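MSM0273 (Mycobacterium smegmatis, PDB 5L37) forms pentamers that belong to the shell of the RMM bacterial microcompartment, where such units probably close the vertices of a polyhedral shell. Local coordinates at residues L2-T7 with E48-A53; T7-S12 with A21-E26; E17-G22 with P66-A71; M36-V41 with A71-S76. One frame throughout, in Å; residues are numbered along the deposited sequence.

Contact 1 (L2-T7 with E48-A53)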
loop_
_atom_site.group_PDB
_atom_site.type_symbol
_atom_site.label_atom_id
_atom_site.label_comp_id
_atom_site.label_asym_id
_atom_site.label_seq_id
_atom_site.Cartn_x
_atom_site.Cartn_y
_atom_site.Cartn_z
ATOM N N LEU C 2 10.243 3.933 -7.052
ATOM C CA LEU C 2 10.035 4.328 -8.449
ATOM C C LEU C 2 11.019 5.412 -8.867
ATOM O O LEU C 2 11.415 6.264 -8.075
ATOM C CB LEU C 2 8.636 4.845 -8.662
ATOM C CG LEU C 2 7.513 3.831 -8.437
ATOM C CD1 LEU C 2 6.177 4.562 -8.430
ATOM C CD2 LEU C 2 7.524 2.707 -9.490
ATOM N N ARG C 3 11.426 5.366 -10.122
ATOM C CA ARG C 3 12.145 6.477 -10.750
ATOM C C ARG C 3 11.111 7.504 -11.188
ATOM O O ARG C 3 10.099 7.142 -11.802
ATOM C CB ARG C 3 12.967 5.979 -11.960
ATOM C CG ARG C 3 14.038 4.996 -11.612
ATOM C CD ARG C 3 14.876 4.614 -12.833
ATOM N NE ARG C 3 14.096 4.137 -13.950
ATOM C CZ ARG C 3 13.895 4.831 -15.073
ATOM N NH1 ARG C 3 14.417 6.045 -15.238
ATOM N NH2 ARG C 3 13.169 4.299 -16.043
ATOM N N ALA C 4 11.397 8.771 -10.918
ATOM C CA ALA C 4 10.507 9.851 -11.320
ATOM C C ALA C 4 11.312 11.065 -11.675
ATOM O O ALA C 4 12.526 11.122 -11.391
ATOM C CB ALA C 4 9.553 10.174 -10.193
ATOM N N THR C 5 10.646 12.025 -12.306
ATOM C CA THR C 5 11.260 13.294 -12.660
ATOM C C THR C 5 10.506 14.385 -11.941
ATOM O O THR C 5 9.271 14.414 -12.001
ATOM C CB THR C 5 11.220 13.537 -14.197
ATOM O OG1 THR C 5 11.900 12.449 -14.844
ATOM C CG2 THR C 5 11.898 14.851 -14.562
ATOM N N VAL C 6 11.243 15.275 -11.276
ATOM C CA VAL C 6 10.634 16.449 -10.635
ATOM C C VAL C 6 10.124 17.434 -11.691
ATOM O O VAL C 6 10.856 17.830 -12.614
ATOM C CB VAL C 6 11.614 17.184 -9.727
ATOM C CG1 VAL C 6 10.909 18.377 -9.049
ATOM C CG2 VAL C 6 12.201 16.223 -8.640
ATOM N N THR C 7 8.856 17.818 -11.577
ATOM C CA THR C 7 8.280 18.698 -12.596
ATOM C C THR C 7 7.925 20.054 -12.023
ATOM O O THR C 7 7.772 21.044 -12.766
ATOM C CB THR C 7 7.028 18.077 -13.223
ATOM O OG1 THR C 7 6.111 17.716 -12.183
ATOM C CG2 THR C 7 7.382 16.799 -14.005
ATOM N N GLU C 48 15.082 17.131 -12.352
ATOM C CA GLU C 48 15.959 16.119 -11.783
ATOM C C GLU C 48 15.310 14.738 -11.731
ATOM O O GLU C 48 14.120 14.588 -11.464
ATOM C CB GLU C 48 16.354 16.520 -10.372
ATOM C CG GLU C 48 17.342 15.613 -9.712
ATOM C CD GLU C 48 17.801 16.187 -8.379
ATOM O OE1 GLU C 48 17.568 17.396 -8.127
ATOM O OE2 GLU C 48 18.368 15.421 -7.570
ATOM N N HIS C 49 16.099 13.721 -12.015
ATOM C CA HIS C 49 15.619 12.362 -11.919
ATOM C C HIS C 49 15.883 11.807 -10.539
ATOM O O HIS C 49 17.032 11.785 -10.093
ATOM C CB HIS C 49 16.290 11.495 -12.982
ATOM C CG HIS C 49 16.107 12.039 -14.356
ATOM N ND1 HIS C 49 14.889 12.062 -14.984
ATOM C CD2 HIS C 49 16.993 12.597 -15.219
ATOM C CE1 HIS C 49 15.017 12.643 -16.168
ATOM N NE2 HIS C 49 16.287 12.960 -16.339
ATOM N N VAL C 50 14.826 11.327 -9.888
ATOM C CA VAL C 50 14.914 10.956 -8.478
ATOM C C VAL C 50 14.305 9.577 -8.241
ATOM O O VAL C 50 13.583 9.051 -9.081
ATOM C CB VAL C 50 14.195 11.972 -7.568
ATOM C CG1 VAL C 50 14.879 13.356 -7.654
ATOM C CG2 VAL C 50 12.750 12.115 -7.975
ATOM N N LEU C 51 14.608 9.028 -7.073
ATOM C CA LEU C 51 14.119 7.739 -6.609
ATOM C C LEU C 51 13.153 7.998 -5.452
ATOM O O LEU C 51 13.505 8.730 -4.532
ATOM C CB LEU C 51 15.309 6.904 -6.136
ATOM C CG LEU C 51 15.074 5.452 -5.788
ATOM C CD1 LEU C 51 14.528 4.743 -7.089
ATOM C CD2 LEU C 51 16.398 4.875 -5.280
ATOM N N ILE C 52 11.949 7.439 -5.514
ATOM C CA ILE C 52 10.901 7.682 -4.519
ATOM C C ILE C 52 10.523 6.414 -3.797
ATOM O O ILE C 52 10.351 5.359 -4.449
ATOM C CB ILE C 52 9.649 8.262 -5.188
ATOM C CG1 ILE C 52 10.066 9.672 -5.671
ATOM C CG2 ILE C 52 8.481 8.333 -4.194
ATOM C CD1 ILE C 52 9.061 10.272 -6.531
ATOM N N ALA C 53 10.355 6.513 -2.481
ATOM C CA ALA C 53 9.728 5.417 -1.698
ATOM C C ALA C 53 8.349 5.843 -1.238
ATOM O O ALA C 53 8.122 7.031 -0.965
ATOM C CB ALA C 53 10.583 5.055 -0.493
#
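L2 and A4 pair with I52 and V50 through backbone hydrogen bonds in both directions, making strands 2-7 and 49-53 an antiparallel ladder. V50 N reaches A4 O at 2.8 Å, and A4 N returns the bond to V50 O at 2.9 Å. V6 N adds a rung to E48 O (3.0 Å), past the strand end. R3 with L51 and T5 with H49 form the non-hydrogen-bonded pairs, where CA-H groups lean on the carbonyls instead, as from T5 CA to E48 O.

The side-chain polar link joins T5 OG1 and H49 ND1 at 3.0 Å. The two side chains lie side by side, and the hydroxyl sits at the edge of the imidazole, near its plane. T5 OG1 stands anti to its own carbonyl carbon (chi1 -58°), which brings it alongside the ring. E30 OE2 makes a weak hydrogen bond with H49 ND1.

On the other face A4 CB meets I52 CD1 at 3.7 Å; at the end of the ladder V6 CG2 meets V50 CG1 at 4.0 Å. A4, V50 and I52 thus form an apolar, buried face, whereas the opposite one is polar and more open at T5 and H49 but has L51 buried against a neighbouring subunit.

Contact 2 (T7-S12 with A21-E26)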
loop_
_atom_site.group_PDB
_atom_site.type_symbol
_atom_site.label_atom_id
_atom_site.label_comp_id
_atom_site.label_asym_id
_atom_site.label_seq_id
_atom_site.Cartn_x
_atom_site.Cartn_y
_atom_site.Cartn_z
ATOM N N THR C 7 8.856 17.818 -11.577
ATOM C CA THR C 7 8.280 18.698 -12.596
ATOM C C THR C 7 7.925 20.054 -12.023
ATOM O O THR C 7 7.772 21.044 -12.766
ATOM C CB THR C 7 7.028 18.077 -13.223
ATOM O OG1 THR C 7 6.111 17.716 -12.183
ATOM C CG2 THR C 7 7.382 16.799 -14.005
ATOM N N GLY C 8 7.832 20.155 -10.708
ATOM C CA GLY C 8 7.509 21.454 -10.127
ATOM C C GLY C 8 7.358 21.454 -8.625
ATOM O O GLY C 8 7.498 20.426 -7.975
ATOM N N ASN C 9 6.990 22.601 -8.071
ATOM C CA ASN C 9 6.850 22.704 -6.630
ATOM C C ASN C 9 5.370 22.875 -6.365
ATOM O O ASN C 9 4.614 23.365 -7.218
ATOM C CB ASN C 9 7.661 23.883 -6.068
ATOM C CG ASN C 9 8.306 23.567 -4.706
ATOM O OD1 ASN C 9 7.645 23.161 -3.741
ATOM N ND2 ASN C 9 9.628 23.729 -4.646
ATOM N N VAL C 10 4.929 22.421 -5.213
ATOM C CA VAL C 10 3.547 22.525 -4.866
ATOM C C VAL C 10 3.514 23.511 -3.749
ATOM O O VAL C 10 4.121 23.279 -2.710
ATOM C CB VAL C 10 2.992 21.176 -4.409
ATOM C CG1 VAL C 10 1.589 21.331 -3.877
ATOM C CG2 VAL C 10 3.064 20.238 -5.553
ATOM N N TRP C 11 2.770 24.594 -3.944
ATOM C CA TRP C 11 2.666 25.569 -2.897
ATOM C C TRP C 11 1.362 25.343 -2.159
ATOM O O TRP C 11 0.287 25.479 -2.714
ATOM C CB TRP C 11 2.691 26.966 -3.495
ATOM C CG TRP C 11 3.666 27.139 -4.633
ATOM C CD1 TRP C 11 3.467 26.777 -5.938
ATOM C CD2 TRP C 11 4.940 27.803 -4.593
ATOM N NE1 TRP C 11 4.559 27.121 -6.698
ATOM C CE2 TRP C 11 5.473 27.757 -5.903
ATOM C CE3 TRP C 11 5.691 28.411 -3.580
ATOM C CZ2 TRP C 11 6.717 28.298 -6.220
ATOM C CZ3 TRP C 11 6.928 28.947 -3.899
ATOM C CH2 TRP C 11 7.429 28.886 -5.208
ATOM N N SER C 12 1.486 25.072 -0.878
ATOM C CA SER C 12 0.343 24.952 -0.019
ATOM C C SER C 12 -0.070 26.301 0.521
ATOM O O SER C 12 0.742 27.214 0.597
ATOM C CB SER C 12 0.685 24.028 1.128
ATOM O OG SER C 12 1.750 24.594 1.886
ATOM N N ALA C 21 10.251 20.105 8.060
ATOM C CA ALA C 21 10.967 20.948 7.105
ATOM C C ALA C 21 11.171 20.149 5.827
ATOM O O ALA C 21 11.410 18.959 5.869
ATOM C CB ALA C 21 12.335 21.371 7.665
ATOM N N GLY C 22 11.054 20.816 4.676
ATOM C CA GLY C 22 11.188 20.130 3.403
ATOM C C GLY C 22 10.171 20.685 2.428
ATOM O O GLY C 22 9.428 21.624 2.785
ATOM N N ALA C 23 10.112 20.101 1.239
ATOM C CA ALA C 23 9.275 20.627 0.176
ATOM C C ALA C 23 8.322 19.573 -0.364
ATOM O O ALA C 23 8.602 18.384 -0.343
ATOM C CB ALA C 23 10.143 21.156 -0.940
ATOM N N PHE C 24 7.176 20.036 -0.859
ATOM C CA PHE C 24 6.258 19.172 -1.612
ATOM C C PHE C 24 6.583 19.339 -3.105
ATOM O O PHE C 24 6.405 20.416 -3.650
ATOM C CB PHE C 24 4.791 19.556 -1.382
ATOM C CG PHE C 24 4.299 19.330 0.015
ATOM C CD1 PHE C 24 4.247 18.048 0.551
ATOM C CD2 PHE C 24 3.785 20.378 0.745
ATOM C CE1 PHE C 24 3.743 17.829 1.863
ATOM C CE2 PHE C 24 3.278 20.162 2.042
ATOM C CZ PHE C 24 3.274 18.905 2.589
ATOM N N LEU C 25 7.004 18.278 -3.774
ATOM C CA LEU C 25 7.349 18.410 -5.192
ATOM C C LEU C 25 6.410 17.577 -6.031
ATOM O O LEU C 25 6.082 16.424 -5.684
ATOM C CB LEU C 25 8.811 17.961 -5.444
ATOM C CG LEU C 25 9.912 18.747 -4.660
ATOM C CD1 LEU C 25 11.311 18.220 -5.068
ATOM C CD2 LEU C 25 9.814 20.252 -4.868
ATOM N N GLU C 26 5.972 18.149 -7.137
ATOM C CA GLU C 26 5.256 17.345 -8.112
ATOM C C GLU C 26 6.300 16.542 -8.909
ATOM O O GLU C 26 7.334 17.087 -9.284
ATOM C CB GLU C 26 4.417 18.211 -9.048
ATOM C CG GLU C 26 3.567 17.353 -9.990
ATOM C CD GLU C 26 2.734 18.168 -10.938
ATOM O OE1 GLU C 26 3.307 18.723 -11.904
ATOM O OE2 GLU C 26 1.507 18.252 -10.712
HETATM O O HOH W 1 6.825 22.947 -0.997
#
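E26 O accepts from two successive backbone amides, T7 N at 2.8 Å and G8 N at 3.4 Å, the second bond weak. T7 and G8 together face E26, which makes this a classic beta bulge in the antiparallel pairing of strands 2-9 and 23-29. Within the same pair E26 N donates to G8 O (2.9 Å), approaching from 40° out of the carbonyl plane.

T7 OG1 also donates to E26 OE1 at 3.0 Å, which accepts on its anti lone pair, the one turned away from the other carboxylate oxygen. R35 forms a salt bridge to the same OE1, so a hydroxyl and a guanidinium hold one oxygen.

Further along, V10 N binds F24 O at 2.9 Å, and V10 CB packs 3.9 Å from F24 CB. N9 crosses L25, with N9 ND2 lying 3.5 Å from L25 CD2, and a water donates to N9 OD1 while accepting from F24 N.

Strand 35-40 flanks strand 23-29 on its other edge, bonding to A23 and L25 through D40 and A38; its I37 packs on V10 and F24, and M1 of a neighbouring subunit touches F24.

Contact 3 (E17-G22 with P66-A71)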
loop_
_atom_site.group_PDB
_atom_site.type_symbol
_atom_site.label_atom_id
_atom_site.label_comp_id
_atom_site.label_asym_id
_atom_site.label_seq_id
_atom_site.Cartn_x
_atom_site.Cartn_y
_atom_site.Cartn_z
ATOM N N GLU C 17 -0.868 20.278 11.208
ATOM C CA GLU C 17 0.369 20.290 11.980
ATOM C C GLU C 17 1.185 19.031 11.783
ATOM O O GLU C 17 0.657 17.956 11.419
ATOM C CB GLU C 17 0.073 20.449 13.480
ATOM C CG GLU C 17 -0.667 21.704 13.855
ATOM C CD GLU C 17 0.152 22.944 13.861
ATOM O OE1 GLU C 17 1.336 22.937 13.451
ATOM O OE2 GLU C 17 -0.376 23.929 14.423
ATOM N N GLY C 18 2.506 19.150 11.974
ATOM C CA GLY C 18 3.306 17.923 12.025
ATOM C C GLY C 18 4.061 17.594 10.752
ATOM O O GLY C 18 4.661 16.535 10.644
ATOM N N ILE C 19 3.994 18.477 9.763
ATOM C CA ILE C 19 4.793 18.311 8.536
ATOM C C ILE C 19 6.181 18.899 8.762
ATOM O O ILE C 19 6.310 20.039 9.168
ATOM C CB ILE C 19 4.059 18.918 7.329
ATOM C CG1 ILE C 19 2.794 18.062 7.108
ATOM C CG2 ILE C 19 4.968 18.958 6.055
ATOM C CD1 ILE C 19 1.835 18.674 6.219
ATOM N N PRO C 20 7.209 18.095 8.509
ATOM C CA PRO C 20 8.588 18.503 8.775
ATOM C C PRO C 20 9.065 19.552 7.798
ATOM O O PRO C 20 8.377 19.815 6.805
ATOM C CB PRO C 20 9.385 17.189 8.580
ATOM C CG PRO C 20 8.534 16.284 7.845
ATOM C CD PRO C 20 7.115 16.780 7.854
ATOM N N ALA C 21 10.251 20.105 8.060
ATOM C CA ALA C 21 10.967 20.948 7.105
ATOM C C ALA C 21 11.171 20.149 5.827
ATOM O O ALA C 21 11.410 18.959 5.869
ATOM C CB ALA C 21 12.335 21.371 7.665
ATOM N N GLY C 22 11.054 20.816 4.676
ATOM C CA GLY C 22 11.188 20.130 3.403
ATOM C C GLY C 22 10.171 20.685 2.428
ATOM O O GLY C 22 9.428 21.624 2.785
ATOM N N PRO C 66 5.342 10.737 13.885
ATOM C CA PRO C 66 5.312 10.305 12.478
ATOM C C PRO C 66 4.553 11.295 11.591
ATOM O O PRO C 66 3.324 11.499 11.762
ATOM C CB PRO C 66 4.578 8.953 12.533
ATOM C CG PRO C 66 3.777 8.987 13.846
ATOM C CD PRO C 66 4.658 9.779 14.782
ATOM N N PRO C 67 5.253 11.875 10.595
ATOM C CA PRO C 67 4.492 12.840 9.785
ATOM C C PRO C 67 3.551 12.182 8.793
ATOM O O PRO C 67 3.781 11.038 8.357
ATOM C CB PRO C 67 5.555 13.607 9.032
ATOM C CG PRO C 67 6.728 12.643 8.913
ATOM C CD PRO C 67 6.670 11.817 10.204
ATOM N N PRO C 68 2.529 12.923 8.378
ATOM C CA PRO C 68 1.515 12.375 7.478
ATOM C C PRO C 68 1.970 12.447 6.012
ATOM O O PRO C 68 1.374 13.143 5.171
ATOM C CB PRO C 68 0.304 13.270 7.755
ATOM C CG PRO C 68 0.940 14.633 8.017
ATOM C CD PRO C 68 2.261 14.338 8.754
ATOM N N ILE C 69 3.043 11.697 5.725
ATOM C CA ILE C 69 3.730 11.728 4.437
ATOM C C ILE C 69 3.793 10.304 3.909
ATOM O O ILE C 69 4.287 9.403 4.635
ATOM C CB ILE C 69 5.175 12.292 4.640
ATOM C CG1 ILE C 69 5.088 13.747 5.104
ATOM C CG2 ILE C 69 6.026 12.134 3.381
ATOM C CD1 ILE C 69 4.459 14.635 4.081
ATOM N N ASP C 70 3.330 10.091 2.668
ATOM C CA ASP C 70 3.295 8.733 2.080
ATOM C C ASP C 70 4.165 8.619 0.789
ATOM O O ASP C 70 4.039 7.655 0.030
ATOM C CB ASP C 70 1.824 8.341 1.789
ATOM C CG ASP C 70 1.174 9.207 0.678
ATOM O OD1 ASP C 70 1.897 10.031 0.103
ATOM O OD2 ASP C 70 -0.025 9.013 0.370
ATOM N N ALA C 71 5.048 9.594 0.551
ATOM C CA ALA C 71 5.976 9.529 -0.597
ATOM C C ALA C 71 7.164 10.416 -0.308
ATOM O O ALA C 71 6.971 11.558 0.122
ATOM C CB ALA C 71 5.266 9.990 -1.886
#
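The pyrrolidine rings of P20 and P67 cross at about a right angle, P20 CD to P67 CB 3.7 Å. P68 crosses I19 in much the same way: P68 CG, at the outer end of the ring, lies 4.0 Å from I19 CG1. The flat G18 peptide turns its oxygen towards P67 and P68.

Here two irregular loops of a small beta barrel are joined, one leading into strand 23-29 and the other into strand 71-76. P68 is the centre of an inverse gamma turn, in which I69 N makes a weak hydrogen bond of 2.8 Å to P67 O; S59 OG also binds that oxygen. No hydrogen bond passes between the two loops, which are held by van der Waals packing of rings and a branched side chain. I19 CG1 stands anti to its own carbonyl carbon (chi1 -66°), the setting that brings this branch beside P68.

F39 lies against I19 and P20, while F62 touches P20 and P67. A neighbouring subunit takes part as well: its W61 packs on P68 and bonds through NE1 to E17 O. G18 O sits 3.5 Å from P67 CB and 3.8 Å from P68 CD.

Contact 4 (M36-V41 with A71-S76)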
loop_
_atom_site.group_PDB
_atom_site.type_symbol
_atom_site.label_atom_id
_atom_site.label_comp_id
_atom_site.label_asym_id
_atom_site.label_seq_id
_atom_site.Cartn_x
_atom_site.Cartn_y
_atom_site.Cartn_z
ATOM N N MET C 36 2.410 12.394 -9.094
ATOM C CA MET C 36 2.109 12.414 -7.664
ATOM C C MET C 36 2.921 13.509 -6.999
ATOM O O MET C 36 3.753 14.177 -7.635
ATOM C CB MET C 36 2.407 11.056 -6.986
ATOM C CG MET C 36 3.869 10.840 -6.713
ATOM S SD MET C 36 4.258 9.202 -5.970
ATOM C CE MET C 36 3.973 8.194 -7.386
ATOM N N ILE C 37 2.631 13.746 -5.727
ATOM C CA ILE C 37 3.372 14.702 -4.922
ATOM C C ILE C 37 4.225 13.939 -3.931
ATOM O O ILE C 37 3.718 13.109 -3.145
ATOM C CB ILE C 37 2.418 15.715 -4.160
ATOM C CG1 ILE C 37 1.433 16.402 -5.143
ATOM C CG2 ILE C 37 3.259 16.716 -3.312
ATOM C CD1 ILE C 37 2.057 17.025 -6.352
ATOM N N ALA C 38 5.529 14.228 -3.966
ATOM C CA ALA C 38 6.462 13.579 -3.069
ATOM C C ALA C 38 7.120 14.586 -2.177
ATOM O O ALA C 38 7.381 15.724 -2.607
ATOM C CB ALA C 38 7.553 12.797 -3.869
ATOM N N PHE C 39 7.417 14.185 -0.947
ATOM C CA PHE C 39 8.128 15.055 -0.015
ATOM C C PHE C 39 9.618 15.008 -0.294
ATOM O O PHE C 39 10.145 13.962 -0.636
ATOM C CB PHE C 39 7.852 14.633 1.443
ATOM C CG PHE C 39 8.126 15.709 2.424
ATOM C CD1 PHE C 39 7.250 16.770 2.518
ATOM C CD2 PHE C 39 9.255 15.679 3.261
ATOM C CE1 PHE C 39 7.470 17.810 3.419
ATOM C CE2 PHE C 39 9.501 16.715 4.177
ATOM C CZ PHE C 39 8.601 17.786 4.249
ATOM N N ASP C 40 10.280 16.141 -0.158
ATOM C CA ASP C 40 11.715 16.218 -0.452
ATOM C C ASP C 40 12.465 16.927 0.643
ATOM O O ASP C 40 12.085 18.038 1.048
ATOM C CB ASP C 40 11.928 16.961 -1.754
ATOM C CG ASP C 40 13.393 17.001 -2.158
ATOM O OD1 ASP C 40 13.979 15.944 -2.390
ATOM O OD2 ASP C 40 13.878 18.102 -2.381
ATOM N N VAL C 41 13.557 16.307 1.096
ATOM C CA VAL C 41 14.427 16.915 2.093
ATOM C C VAL C 41 15.825 17.185 1.523
ATOM O O VAL C 41 16.665 17.776 2.194
ATOM C CB VAL C 41 14.566 16.046 3.350
ATOM C CG1 VAL C 41 13.154 15.854 4.031
ATOM C CG2 VAL C 41 15.163 14.676 3.024
ATOM N N ALA C 71 5.048 9.594 0.551
ATOM C CA ALA C 71 5.976 9.529 -0.597
ATOM C C ALA C 71 7.164 10.416 -0.308
ATOM O O ALA C 71 6.971 11.558 0.122
ATOM C CB ALA C 71 5.266 9.990 -1.886
ATOM N N LEU C 72 8.363 9.871 -0.459
ATOM C CA LEU C 72 9.604 10.560 -0.065
ATOM C C LEU C 72 10.635 10.323 -1.131
ATOM O O LEU C 72 10.874 9.197 -1.528
ATOM C CB LEU C 72 10.126 10.028 1.284
ATOM C CG LEU C 72 11.449 10.608 1.794
ATOM C CD1 LEU C 72 11.312 12.133 2.125
ATOM C CD2 LEU C 72 11.838 9.824 3.038
ATOM N N ILE C 73 11.274 11.407 -1.573
ATOM C CA ILE C 73 12.436 11.259 -2.445
ATOM C C ILE C 73 13.635 10.794 -1.636
ATOM O O ILE C 73 14.020 11.434 -0.647
ATOM C CB ILE C 73 12.699 12.600 -3.158
ATOM C CG1 ILE C 73 11.640 12.792 -4.260
ATOM C CG2 ILE C 73 14.148 12.626 -3.729
ATOM C CD1 ILE C 73 11.529 14.312 -4.760
ATOM N N ILE C 74 14.216 9.656 -2.015
ATOM C CA ILE C 74 15.310 9.129 -1.201
ATOM C C ILE C 74 16.672 9.336 -1.857
ATOM O O ILE C 74 17.687 9.042 -1.231
ATOM C CB ILE C 74 15.111 7.603 -0.812
ATOM C CG1 ILE C 74 15.112 6.732 -2.036
ATOM C CG2 ILE C 74 13.818 7.412 -0.015
ATOM C CD1 ILE C 74 15.123 5.221 -1.653
ATOM N N GLY C 75 16.713 9.809 -3.106
ATOM C CA GLY C 75 18.021 10.086 -3.719
ATOM C C GLY C 75 17.859 10.507 -5.173
ATOM O O GLY C 75 16.753 10.417 -5.742
ATOM N N SER C 76 18.935 10.995 -5.771
ATOM C CA SER C 76 18.891 11.273 -7.209
ATOM C C SER C 76 19.532 10.127 -7.947
ATOM O O SER C 76 20.287 9.344 -7.359
ATOM C CB SER C 76 19.537 12.622 -7.575
ATOM O OG SER C 76 20.879 12.596 -7.243
HETATM O O HOH W 2 14.361 14.109 -0.382
#
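Barrel closure is the business of strands 36-40 and 71-76, the outermost strands of this chain's antiparallel sheet, which meet around a single backbone bridge between F39 and L72. F39 N donates to A71 O and I73 N to F39 O, each at 2.9 Å, so F39 uses both its amide and its carbonyl on the residues flanking L72. The two bonds differ in shape: F39 N approaches from 41° out of the A71 carbonyl plane, whereas I73 N lies nearly in line with the F39 C=O bond.

The strands run in broadly the same sense but splay by 56°, and only one bridge forms. Such a meeting, in broadly the same direction, of the third and fifth strands in a sheet ordered 3-2-1-4-5 is the closure of the OB fold, as expected for the EutN/CcmL family.

Inside the barrel A38 CB lies 4.1 Å from both A71 CB and I73 CG1. L72 CD1 rests at the edge of the F39 ring, 4.3 Å from F39 CD2.

With its CG anti to the backbone N (chi1 -177°), D40 sends its carboxylate across I73, D40 OD1 lying 3.6 Å from I73 CG2. A water donates to D40 OD1 (2.7 Å) and to I73 O, and accepts from V41 N; S44 OG hydrogen-bonds to D40 OD1. Beyond the bridge, the backbone of I74 and S76 hydrogen-bonds to a neighbouring subunit.

The centre of contact 4 is about 2 Å from the centre of the chain, that of contact 3 about 12 Å; contact 4 is buried, while contacts 1, 2 and 3 are partly buried. Contacts 1 and 2 share strand 2-9, meeting at T7, with strand 49-54 on one edge and 23-29 on the other. Antiparallel ladders carry both, that of contact 2 interrupted by a bulge, whereas contact 4 has a single bridge and contact 3 no hydrogen bond at all. Backbone bonds link contact 4 to contact 1 through L51 with I74 and to contact 2 through A23 with D40, completing the barrel. F39 of contact 4 packs against I19, P20 and I69 of contact 3.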